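Local atomic coordinates of 5-formyl-3-hydroxy-2-methylpyridine 4-carboxylate 5-dehydrogenase (Mesorhizobium japonicum MAFF 303099, PDB entry 4OM8), a protein that catalyses the NAD(+)-dependent oxidation of a pyridine aldehyde in vitamin B6 breakdown, and can also reduce the same aldehyde to 4-pyridoxate with NADH. Residues I110-S116 against R132-W138; R196-D200 against L252-D256. One frame throughout, in Å; residues are numbered along the deposited sequence.

Contact 1 of 2, residues I110-S116 against R132-W138; sequences IVASDTS and RMVGMHW. With NAD (nicotinamide-adenine-dinucleotide), chain C.
Val111 and Met133 sit side by side on two neighbouring parallel strands, 110-113 and 133-137. The backbone ladder alternates between them: Val111 N gives to Arg132 O, Val134 N to Val111 O, Ser113 N to Val134 O, and Met136 N to Ser113 O. Val111 CG1 lies anti to the backbone N (chi1 -179°) and meets Met133 CE at 3.5 Å. This pair lies on the sheet face packed by helix 120-123, where Met133 touches Leu123. On the other face Ala112 CB rests against Met136 CB at 3.6 Å, and Ile110 CG2 touches Val134 CG1. The strands and the short helix 120-123 between them form a beta-alpha-beta unit of the Rossmann-type NAD-binding domain. At their C-terminal ends the two segments meet NAD. Asp114 can be followed outward from CB, which lies 3.7 Å from NAD O4D. CG comes next, close to O4D and to C6N of the nicotinamide ring. OD1 accepts from Trp138 N at 2.9 Å, nearly along the C-O axis of the carboxylate, and also lies at the edge of the indole. OD2 packs against the cofactor, 3.2 Å from NAD O4D, a contact between two acceptors and not a hydrogen bond. An alanine here is likely to leave Trp138 N without its acceptor and open a gap beside the ribose. His137 CG is anti to its own N (chi1 179°), and this carries the ring toward Ser116. Its NE2 and Ser116 OG share a hydrogen bond of 2.9 Å at the ring edge. ND1 is bonded to Glu149, so both ring nitrogens are held and the ring's rotation is fixed. His137 is inferred to be important for catalysis, and its NE2 lies 3.7 Å from NAD C5N.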
ATOM      1  N   ILE A 110      -8.829  -2.854 -32.429  1.00  9.69           N
ATOM      2  CA  ILE A 110      -7.833  -2.410 -31.468  1.00 10.73           C
ATOM      3  C   ILE A 110      -7.019  -3.617 -31.007  1.00 10.92           C
ATOM      4  O   ILE A 110      -7.563  -4.693 -30.754  1.00 11.00           O
ATOM      5  CB  ILE A 110      -8.481  -1.671 -30.281  1.00 11.55           C
ATOM      6  CG1 ILE A 110      -9.094  -0.367 -30.792  1.00 13.75           C
ATOM      7  CG2 ILE A 110      -7.452  -1.384 -29.184  1.00 11.29           C
ATOM      8  CD1 ILE A 110      -9.899   0.391 -29.781  1.00 14.61           C
ATOM      9  N   VAL A 111      -5.706  -3.444 -30.944  1.00 10.30           N
ATOM     10  CA  VAL A 111      -4.831  -4.469 -30.403  1.00  9.05           C
ATOM     11  C   VAL A 111      -4.187  -3.935 -29.131  1.00 10.39           C
ATOM     12  O   VAL A 111      -3.437  -2.966 -29.169  1.00 10.85           O
ATOM     13  CB  VAL A 111      -3.754  -4.884 -31.407  1.00  9.47           C
ATOM     14  CG1 VAL A 111      -2.876  -5.970 -30.814  1.00 11.68           C
ATOM     15  CG2 VAL A 111      -4.426  -5.397 -32.683  1.00 12.51           C
ATOM     16  N   ALA A 112      -4.514  -4.554 -27.999  1.00  9.39           N
ATOM     17  CA  ALA A 112      -3.988  -4.127 -26.714  1.00  8.86           C
ATOM     18  C   ALA A 112      -2.978  -5.127 -26.202  1.00 11.82           C
ATOM     19  O   ALA A 112      -3.160  -6.324 -26.391  1.00 14.86           O
ATOM     20  CB  ALA A 112      -5.119  -3.976 -25.709  1.00 10.81           C
ATOM     21  N   SER A 113      -1.911  -4.648 -25.578  1.00  9.40           N
ATOM     22  CA  SER A 113      -0.978  -5.536 -24.895  1.00  8.87           C
ATOM     23  C   SER A 113      -1.142  -5.439 -23.392  1.00  9.37           C
ATOM     24  O   SER A 113      -1.279  -4.339 -22.852  1.00 11.24           O
ATOM     25  CB  SER A 113       0.467  -5.199 -25.255  1.00  8.63           C
ATOM     26  OG  SER A 113       1.357  -6.070 -24.563  1.00  9.66           O
ATOM     27  N   ASP A 114      -1.067  -6.593 -22.726  1.00  9.48           N
ATOM     28  CA  ASP A 114      -1.057  -6.675 -21.266  1.00  9.88           C
ATOM     29  C   ASP A 114       0.358  -6.510 -20.700  1.00 10.31           C
ATOM     30  O   ASP A 114       0.553  -6.676 -19.494  1.00 11.09           O
ATOM     31  CB  ASP A 114      -1.652  -8.024 -20.828  1.00  8.65           C
ATOM     32  CG  ASP A 114      -2.044  -8.074 -19.353  1.00 11.18           C
ATOM     33  OD1 ASP A 114      -2.361  -7.033 -18.760  1.00 11.32           O
ATOM     34  OD2 ASP A 114      -2.104  -9.201 -18.818  1.00 11.76           O
ATOM     35  N   THR A 115       1.330  -6.160 -21.547  1.00 10.87           N
ATOM     36  CA  THR A 115       2.725  -6.057 -21.107  1.00  9.84           C
ATOM     37  C   THR A 115       2.890  -5.178 -19.866  1.00 11.03           C
ATOM     38  O   THR A 115       2.216  -4.163 -19.702  1.00 10.82           O
ATOM     39  CB  THR A 115       3.637  -5.506 -22.221  1.00 10.51           C
ATOM     40  OG1 THR A 115       5.004  -5.540 -21.769  1.00 11.24           O
ATOM     41  CG2 THR A 115       3.260  -4.064 -22.572  1.00 10.93           C
ATOM     42  N   SER A 116       3.804  -5.583 -18.991  1.00 12.73           N
ATOM     43  CA  SER A 116       4.171  -4.746 -17.855  1.00 13.20           C
ATOM     44  C   SER A 116       5.369  -3.842 -18.160  1.00 12.48           C
ATOM     45  O   SER A 116       5.426  -2.708 -17.691  1.00 15.79           O
ATOM     46  CB  SER A 116       4.478  -5.624 -16.640  1.00 13.40           C
ATOM     47  OG  SER A 116       3.317  -6.310 -16.202  1.00 16.30           O
ATOM     48  N   ARG A 132      -3.924   2.009 -33.610  1.00 10.30           N
ATOM     49  CA  ARG A 132      -4.942   1.236 -32.897  0.96 10.78           C
ATOM     50  C   ARG A 132      -4.313   0.219 -31.938  1.00 10.02           C
ATOM     51  O   ARG A 132      -5.003  -0.689 -31.441  1.00  9.68           O
ATOM     52  CB  ARG A 132      -5.906   0.525 -33.875  0.96 11.67           C
ATOM     53  CG  ARG A 132      -5.283  -0.225 -35.066  0.96  9.17           C
ATOM     54  CD  ARG A 132      -4.476  -1.486 -34.674  0.96  9.84           C
ATOM     55  NE  ARG A 132      -3.885  -2.078 -35.879  0.96 11.63           N
ATOM     56  CZ  ARG A 132      -4.499  -2.980 -36.641  0.96 12.84           C
ATOM     57  NH1 ARG A 132      -5.706  -3.427 -36.311  0.96 11.61           N
ATOM     58  NH2 ARG A 132      -3.899  -3.440 -37.740  0.96 12.74           N
ATOM     59  N   MET A 133      -3.016   0.362 -31.679  1.00 10.67           N
ATOM     60  CA  MET A 133      -2.367  -0.462 -30.658  0.58 10.31           C
ATOM     61  C   MET A 133      -2.104   0.363 -29.409  1.00 12.93           C
ATOM     62  O   MET A 133      -1.697   1.516 -29.484  1.00 12.05           O
ATOM     63  CB  MET A 133      -1.062  -1.079 -31.150  0.58 11.60           C
ATOM     64  CG  MET A 133      -0.290  -1.747 -30.010  0.58 14.13           C
ATOM     65  SD  MET A 133       1.060  -2.800 -30.527  0.58 12.73           S
ATOM     66  CE  MET A 133       0.171  -4.226 -31.129  0.58 12.24           C
ATOM     67  N   VAL A 134      -2.354  -0.249 -28.256  1.00  9.93           N
ATOM     68  CA  VAL A 134      -2.358   0.453 -26.982  1.00 11.08           C
ATOM     69  C   VAL A 134      -1.998  -0.515 -25.871  1.00 11.32           C
ATOM     70  O   VAL A 134      -2.149  -1.733 -26.029  1.00 11.92           O
ATOM     71  CB  VAL A 134      -3.765   1.072 -26.732  1.00 10.69           C
ATOM     72  CG1 VAL A 134      -4.829  -0.022 -26.588  1.00 11.65           C
ATOM     73  CG2 VAL A 134      -3.785   2.008 -25.531  1.00 12.41           C
ATOM     74  N   GLY A 135      -1.519   0.010 -24.750  1.00  9.51           N
ATOM     75  CA  GLY A 135      -1.357  -0.814 -23.570  1.00  9.72           C
ATOM     76  C   GLY A 135      -2.646  -0.892 -22.778  1.00  9.45           C
ATOM     77  O   GLY A 135      -3.317   0.118 -22.570  1.00  9.68           O
ATOM     78  N   MET A 136      -3.018  -2.107 -22.379  1.00  9.46           N
ATOM     79  CA  MET A 136      -4.142  -2.333 -21.479  1.00  8.88           C
ATOM     80  C   MET A 136      -3.608  -3.254 -20.395  1.00 10.43           C
ATOM     81  O   MET A 136      -3.594  -4.478 -20.548  1.00 10.33           O
ATOM     82  CB  MET A 136      -5.332  -2.957 -22.213  1.00 10.49           C
ATOM     83  CG  MET A 136      -6.584  -3.116 -21.379  1.00 10.41           C
ATOM     84  SD  MET A 136      -7.760  -4.162 -22.263  1.00 11.06           S
ATOM     85  CE  MET A 136      -9.258  -3.850 -21.318  1.00 10.91           C
ATOM     86  N   HIS A 137      -3.134  -2.650 -19.308  1.00  9.80           N
ATOM     87  CA  HIS A 137      -2.333  -3.375 -18.341  1.00 10.86           C
ATOM     88  C   HIS A 137      -3.164  -3.734 -17.116  1.00 11.11           C
ATOM     89  O   HIS A 137      -3.486  -2.880 -16.298  1.00 11.22           O
ATOM     90  CB  HIS A 137      -1.115  -2.543 -17.951  1.00 12.67           C
ATOM     91  CG  HIS A 137      -0.246  -3.196 -16.930  1.00 10.81           C
ATOM     92  ND1 HIS A 137      -0.068  -2.669 -15.672  1.00 13.86           N
ATOM     93  CD2 HIS A 137       0.486  -4.335 -16.975  1.00 11.80           C
ATOM     94  CE1 HIS A 137       0.745  -3.451 -14.983  1.00 13.95           C
ATOM     95  NE2 HIS A 137       1.102  -4.466 -15.752  1.00 12.04           N
ATOM     96  N   TRP A 138      -3.529  -5.008 -17.038  1.00 10.28           N
ATOM     97  CA  TRP A 138      -4.296  -5.547 -15.932  1.00 10.29           C
ATOM     98  C   TRP A 138      -3.383  -5.880 -14.768  1.00 12.02           C
ATOM     99  O   TRP A 138      -2.157  -5.831 -14.894  1.00 13.34           O
ATOM    100  CB  TRP A 138      -5.039  -6.803 -16.373  1.00 10.26           C
ATOM    101  CG  TRP A 138      -6.048  -6.611 -17.474  1.00 10.24           C
ATOM    102  CD1 TRP A 138      -5.814  -6.200 -18.765  1.00 10.97           C
ATOM    103  CD2 TRP A 138      -7.448  -6.873 -17.384  1.00  9.99           C
ATOM    104  NE1 TRP A 138      -6.997  -6.177 -19.477  1.00 10.82           N
ATOM    105  CE2 TRP A 138      -8.014  -6.583 -18.649  1.00 10.65           C
ATOM    106  CE3 TRP A 138      -8.285  -7.320 -16.352  1.00 11.38           C
ATOM    107  CZ2 TRP A 138      -9.375  -6.734 -18.905  1.00 11.28           C
ATOM    108  CZ3 TRP A 138      -9.643  -7.457 -16.606  1.00 10.37           C
ATOM    109  CH2 TRP A 138     -10.173  -7.169 -17.875  1.00 11.61           C
TER
HETATM  110  PA  NAD C 402       2.323 -16.636 -18.326  0.74 14.21           P
HETATM  111  O1A NAD C 402       3.752 -17.070 -18.603  0.74 16.80           O
HETATM  112  O2A NAD C 402       1.594 -17.136 -17.089  0.74 12.72           O
HETATM  113  O5B NAD C 402       1.439 -17.023 -19.613  0.74 16.41           O
HETATM  114  C5B NAD C 402       1.895 -16.794 -20.947  0.74 13.93           C
HETATM  115  C4B NAD C 402       1.067 -17.670 -21.874  0.74 13.34           C
HETATM  116  O4B NAD C 402       1.327 -17.308 -23.231  0.74 15.33           O
HETATM  117  C3B NAD C 402       1.433 -19.145 -21.714  0.74 13.40           C
HETATM  118  O3B NAD C 402       0.263 -19.916 -21.408  0.74 14.85           O
HETATM  119  C2B NAD C 402       2.029 -19.518 -23.066  0.74 16.35           C
HETATM  120  O2B NAD C 402       1.787 -20.875 -23.471  0.74 14.01           O
HETATM  121  C1B NAD C 402       1.341 -18.529 -23.985  0.74 16.90           C
HETATM  122  N9A NAD C 402       2.002 -18.279 -25.278  0.74 15.61           N
HETATM  123  C8A NAD C 402       3.318 -18.248 -25.546  0.74 15.88           C
HETATM  124  N7A NAD C 402       3.532 -17.957 -26.854  0.74 16.06           N
HETATM  125  C5A NAD C 402       2.333 -17.792 -27.437  0.74 14.95           C
HETATM  126  C6A NAD C 402       1.834 -17.475 -28.786  0.74 15.32           C
HETATM  127  N6A NAD C 402       2.685 -17.261 -29.820  0.74 18.27           N
HETATM  128  N1A NAD C 402       0.496 -17.405 -28.959  0.74 16.13           N
HETATM  129  C2A NAD C 402      -0.366 -17.617 -27.950  0.74 16.15           C
HETATM  130  N3A NAD C 402       0.019 -17.911 -26.698  0.74 14.11           N
HETATM  131  C4A NAD C 402       1.331 -18.012 -26.393  0.74 13.08           C
HETATM  132  O3  NAD C 402       2.309 -15.027 -18.433  0.74 13.31           O
HETATM  133  PN  NAD C 402       1.355 -14.016 -17.622  0.74 14.51           P
HETATM  134  O1N NAD C 402       1.867 -13.868 -16.201  0.74 16.11           O
HETATM  135  O2N NAD C 402      -0.108 -14.334 -17.833  0.74 12.97           O
HETATM  136  O5D NAD C 402       1.668 -12.635 -18.373  0.74 13.40           O
HETATM  137  C5D NAD C 402       1.318 -12.427 -19.748  0.74 12.98           C
HETATM  138  C4D NAD C 402       1.607 -10.968 -20.081  0.74 11.07           C
HETATM  139  O4D NAD C 402       0.903 -10.164 -19.140  0.74 13.77           O
HETATM  140  C3D NAD C 402       3.076 -10.609 -19.923  0.74 12.55           C
HETATM  141  O3D NAD C 402       3.353  -9.555 -20.848  0.74 13.17           O
HETATM  142  C2D NAD C 402       3.170 -10.048 -18.517  0.74 12.44           C
HETATM  143  O2D NAD C 402       4.221  -9.085 -18.389  0.74 12.12           O
HETATM  144  C1D NAD C 402       1.817  -9.372 -18.370  0.74 12.46           C
HETATM  145  N1N NAD C 402       1.327  -9.256 -16.987  0.74 13.62           N
HETATM  146  C2N NAD C 402       1.605 -10.172 -16.038  0.74 14.64           C
HETATM  147  C3N NAD C 402       1.091 -10.017 -14.747  0.74 13.56           C
HETATM  148  C7N NAD C 402       1.392 -10.981 -13.630  0.74 19.73           C
HETATM  149  O7N NAD C 402       1.653 -12.156 -13.844  0.74 18.88           O
HETATM  150  N7N NAD C 402       1.383 -10.490 -12.392  0.74 12.90           N
HETATM  151  C4N NAD C 402       0.290  -8.920 -14.452  0.74 16.05           C
HETATM  152  C5N NAD C 402       0.012  -8.002 -15.455  0.74 13.97           C
HETATM  153  C6N NAD C 402       0.540  -8.204 -16.722  0.74 12.66           C

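Contact 2 of 2, residues R196-D200 against L252-D256; sequences REAVD and LSNRD
Leu252 brings CD2 to the carboxylate of Glu197, 3.8 Å from OE2, and the two side chains cross at about a right angle. Ser253 follows and gives its backbone N to the syn lone pair of Glu197 OE2 at 2.9 Å. Glu197 bends at chi2 (62°), which brings OE2 to this amide. A water donates to the same OE2 and to Ser253 O, so it bridges the two segments. Ser253 CB faces the helix, 3.7 Å from Asp200 OD2. Its OG accepts from Arg255 N in an ST turn. Asn254 CA and Ser253 O lie over one face of the Arg196 guanidinium, toward its rim. Arg255 O meets the edge of that group, in its plane, and accepts from Arg196 NH1 at 2.9 Å. The bend of Arg196 at chi3 (62°) turns the guanidinium across the loop. Arg255 NE reaches Asp200 OD1 through a second water, while its NH1 forms a salt bridge with Asp257. Arg196 of the second subunit bonds to Asn254 OD1 and Ser253 O here, and Arg196 of this chain returns both bonds. Arg189 of the second subunit pairs with Glu197 OE1. The contact thus belongs to the dimer interface of the C-terminal domain, where the loop between helices 238-251 and 260-267 lies along one side of helix 187-203.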
ATOM      1  N   ARG A 196      11.976  -1.004  -3.667  1.00  9.00           N
ATOM      2  CA  ARG A 196      13.395  -0.657  -3.624  1.00  8.74           C
ATOM      3  C   ARG A 196      13.818  -0.265  -2.206  1.00  8.58           C
ATOM      4  O   ARG A 196      14.856  -0.717  -1.698  1.00  9.00           O
ATOM      5  CB  ARG A 196      13.703   0.472  -4.609  1.00  8.51           C
ATOM      6  CG  ARG A 196      15.186   0.885  -4.610  1.00  6.87           C
ATOM      7  CD  ARG A 196      15.488   1.836  -5.741  1.00  9.72           C
ATOM      8  NE  ARG A 196      14.744   3.083  -5.642  1.00  9.49           N
ATOM      9  CZ  ARG A 196      15.049   4.181  -6.328  1.00  9.81           C
ATOM     10  NH1 ARG A 196      16.099   4.170  -7.144  1.00 10.36           N
ATOM     11  NH2 ARG A 196      14.320   5.291  -6.188  1.00 10.24           N
ATOM     12  N   GLU A 197      12.989   0.532  -1.542  1.00  8.67           N
ATOM     13  CA  GLU A 197      13.314   0.953  -0.173  1.00  9.05           C
ATOM     14  C   GLU A 197      13.140  -0.195   0.823  1.00  7.40           C
ATOM     15  O   GLU A 197      13.980  -0.395   1.701  1.00  9.21           O
ATOM     16  CB  GLU A 197      12.452   2.154   0.235  1.00  7.26           C
ATOM     17  CG  GLU A 197      12.800   2.746   1.602  1.00  8.78           C
ATOM     18  CD  GLU A 197      14.208   3.302   1.677  1.00  9.49           C
ATOM     19  OE1 GLU A 197      14.800   3.250   2.770  1.00 12.02           O
ATOM     20  OE2 GLU A 197      14.742   3.795   0.658  1.00 10.02           O
ATOM     21  N   ALA A 198      12.058  -0.962   0.670  1.00  8.30           N
ATOM     22  CA  ALA A 198      11.816  -2.081   1.579  1.00  9.70           C
ATOM     23  C   ALA A 198      12.946  -3.106   1.504  1.00  8.86           C
ATOM     24  O   ALA A 198      13.440  -3.570   2.529  1.00 10.58           O
ATOM     25  CB  ALA A 198      10.481  -2.742   1.270  1.00  8.87           C
ATOM     26  N   VAL A 199      13.357  -3.446   0.288  1.00  9.19           N
ATOM     27  CA  VAL A 199      14.439  -4.404   0.108  1.00  9.96           C
ATOM     28  C   VAL A 199      15.732  -3.847   0.721  1.00 10.64           C
ATOM     29  O   VAL A 199      16.468  -4.572   1.387  1.00 10.86           O
ATOM     30  CB  VAL A 199      14.634  -4.733  -1.380  1.00  7.39           C
ATOM     31  CG1 VAL A 199      16.001  -5.416  -1.631  1.00  9.70           C
ATOM     32  CG2 VAL A 199      13.472  -5.610  -1.867  1.00  9.57           C
ATOM     33  N   ASP A 200      15.997  -2.555   0.514  1.00  8.23           N
ATOM     34  CA  ASP A 200      17.211  -1.951   1.066  1.00  9.55           C
ATOM     35  C   ASP A 200      17.240  -2.048   2.592  1.00  9.67           C
ATOM     36  O   ASP A 200      18.266  -2.384   3.189  1.00 11.00           O
ATOM     37  CB  ASP A 200      17.346  -0.487   0.632  1.00  8.47           C
ATOM     38  CG  ASP A 200      18.757   0.039   0.844  1.00 10.69           C
ATOM     39  OD1 ASP A 200      19.707  -0.586   0.315  1.00 12.85           O
ATOM     40  OD2 ASP A 200      18.922   1.052   1.552  1.00 14.91           O
ATOM     41  N   LEU A 252      16.696   8.558   1.299  1.00 12.01           N
ATOM     42  CA  LEU A 252      16.145   7.323   0.732  1.00 10.75           C
ATOM     43  C   LEU A 252      17.140   6.594  -0.174  1.00  9.75           C
ATOM     44  O   LEU A 252      18.033   7.217  -0.760  1.00 11.79           O
ATOM     45  CB  LEU A 252      14.884   7.643  -0.064  1.00 10.00           C
ATOM     46  CG  LEU A 252      13.713   8.174   0.761  1.00 10.41           C
ATOM     47  CD1 LEU A 252      12.560   8.533  -0.163  1.00  9.85           C
ATOM     48  CD2 LEU A 252      13.289   7.144   1.812  1.00 11.92           C
ATOM     49  N   SER A 253      16.991   5.274  -0.295  1.00  9.87           N
ATOM     50  CA  SER A 253      17.787   4.537  -1.272  1.00  8.89           C
ATOM     51  C   SER A 253      17.507   5.031  -2.688  1.00  9.79           C
ATOM     52  O   SER A 253      16.359   5.259  -3.069  1.00  9.78           O
ATOM     53  CB  SER A 253      17.502   3.038  -1.186  1.00 12.37           C
ATOM     54  OG  SER A 253      18.147   2.337  -2.240  1.00 12.47           O
ATOM     55  N   ASN A 254      18.572   5.181  -3.469  1.00  9.84           N
ATOM     56  CA  ASN A 254      18.449   5.537  -4.872  1.00  8.63           C
ATOM     57  C   ASN A 254      19.067   4.460  -5.752  1.00  9.57           C
ATOM     58  O   ASN A 254      19.567   4.760  -6.848  1.00 10.91           O
ATOM     59  CB  ASN A 254      19.105   6.888  -5.149  1.00 11.11           C
ATOM     60  CG  ASN A 254      18.442   8.015  -4.386  1.00 12.34           C
ATOM     61  OD1 ASN A 254      17.224   8.032  -4.220  1.00 12.56           O
ATOM     62  ND2 ASN A 254      19.248   8.965  -3.909  1.00 16.24           N
ATOM     63  N   ARG A 255      19.006   3.212  -5.280  1.00 10.44           N
ATOM     64  CA  ARG A 255      19.667   2.095  -5.966  1.00  9.86           C
ATOM     65  C   ARG A 255      19.316   2.046  -7.453  1.00 12.76           C
ATOM     66  O   ARG A 255      18.157   2.206  -7.841  1.00 10.46           O
ATOM     67  CB  ARG A 255      19.315   0.757  -5.304  1.00 12.33           C
ATOM     68  CG  ARG A 255      19.931  -0.436  -6.050  1.00 13.05           C
ATOM     69  CD  ARG A 255      19.886  -1.742  -5.265  1.00 10.84           C
ATOM     70  NE  ARG A 255      20.706  -1.714  -4.055  1.00 12.58           N
ATOM     71  CZ  ARG A 255      22.021  -1.921  -4.026  1.00 12.11           C
ATOM     72  NH1 ARG A 255      22.710  -2.153  -5.147  1.00 11.60           N
ATOM     73  NH2 ARG A 255      22.663  -1.880  -2.864  1.00 12.88           N
ATOM     74  N   ASP A 256      20.339   1.842  -8.279  1.00 11.01           N
ATOM     75  CA  ASP A 256      20.202   1.894  -9.730  1.00  8.44           C
ATOM     76  C   ASP A 256      20.219   0.529 -10.411  1.00 10.85           C
ATOM     77  O   ASP A 256      20.169   0.458 -11.635  1.00 12.40           O
ATOM     78  CB  ASP A 256      21.336   2.753 -10.322  1.00 14.13           C
ATOM     79  CG  ASP A 256      22.727   2.249  -9.934  1.00 14.46           C
ATOM     80  OD1 ASP A 256      22.876   1.093  -9.494  1.00 16.94           O
ATOM     81  OD2 ASP A 256      23.700   3.026 -10.065  1.00 19.62           O
TER
HETATM   82  O   HOH W   1      13.990   4.645  -1.847  1.00 12.52           O
HETATM   83  O   HOH W   2      19.221  -2.375  -1.670  1.00 12.51           O

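How the contacts relate
The two contacts lie in different domains and do not touch. Their centres are 29 Å apart, and their nearest atoms about 16 Å. Contact 1 closes in the chain before contact 2 opens. It belongs to the NAD-binding domain and supplies five residues of the cofactor pocket, including His137. No other protein chain of the assembly touches it. Contact 2 belongs to the C-terminal domain, away from the annotated sites, and the second subunit reaches most of its residues. Contact 1 is a strand pairing in the sheet, its centre about 11 Å from the centre of the chain. Contact 2 joins a helix to a loop, its centre about 23 Å from the same point.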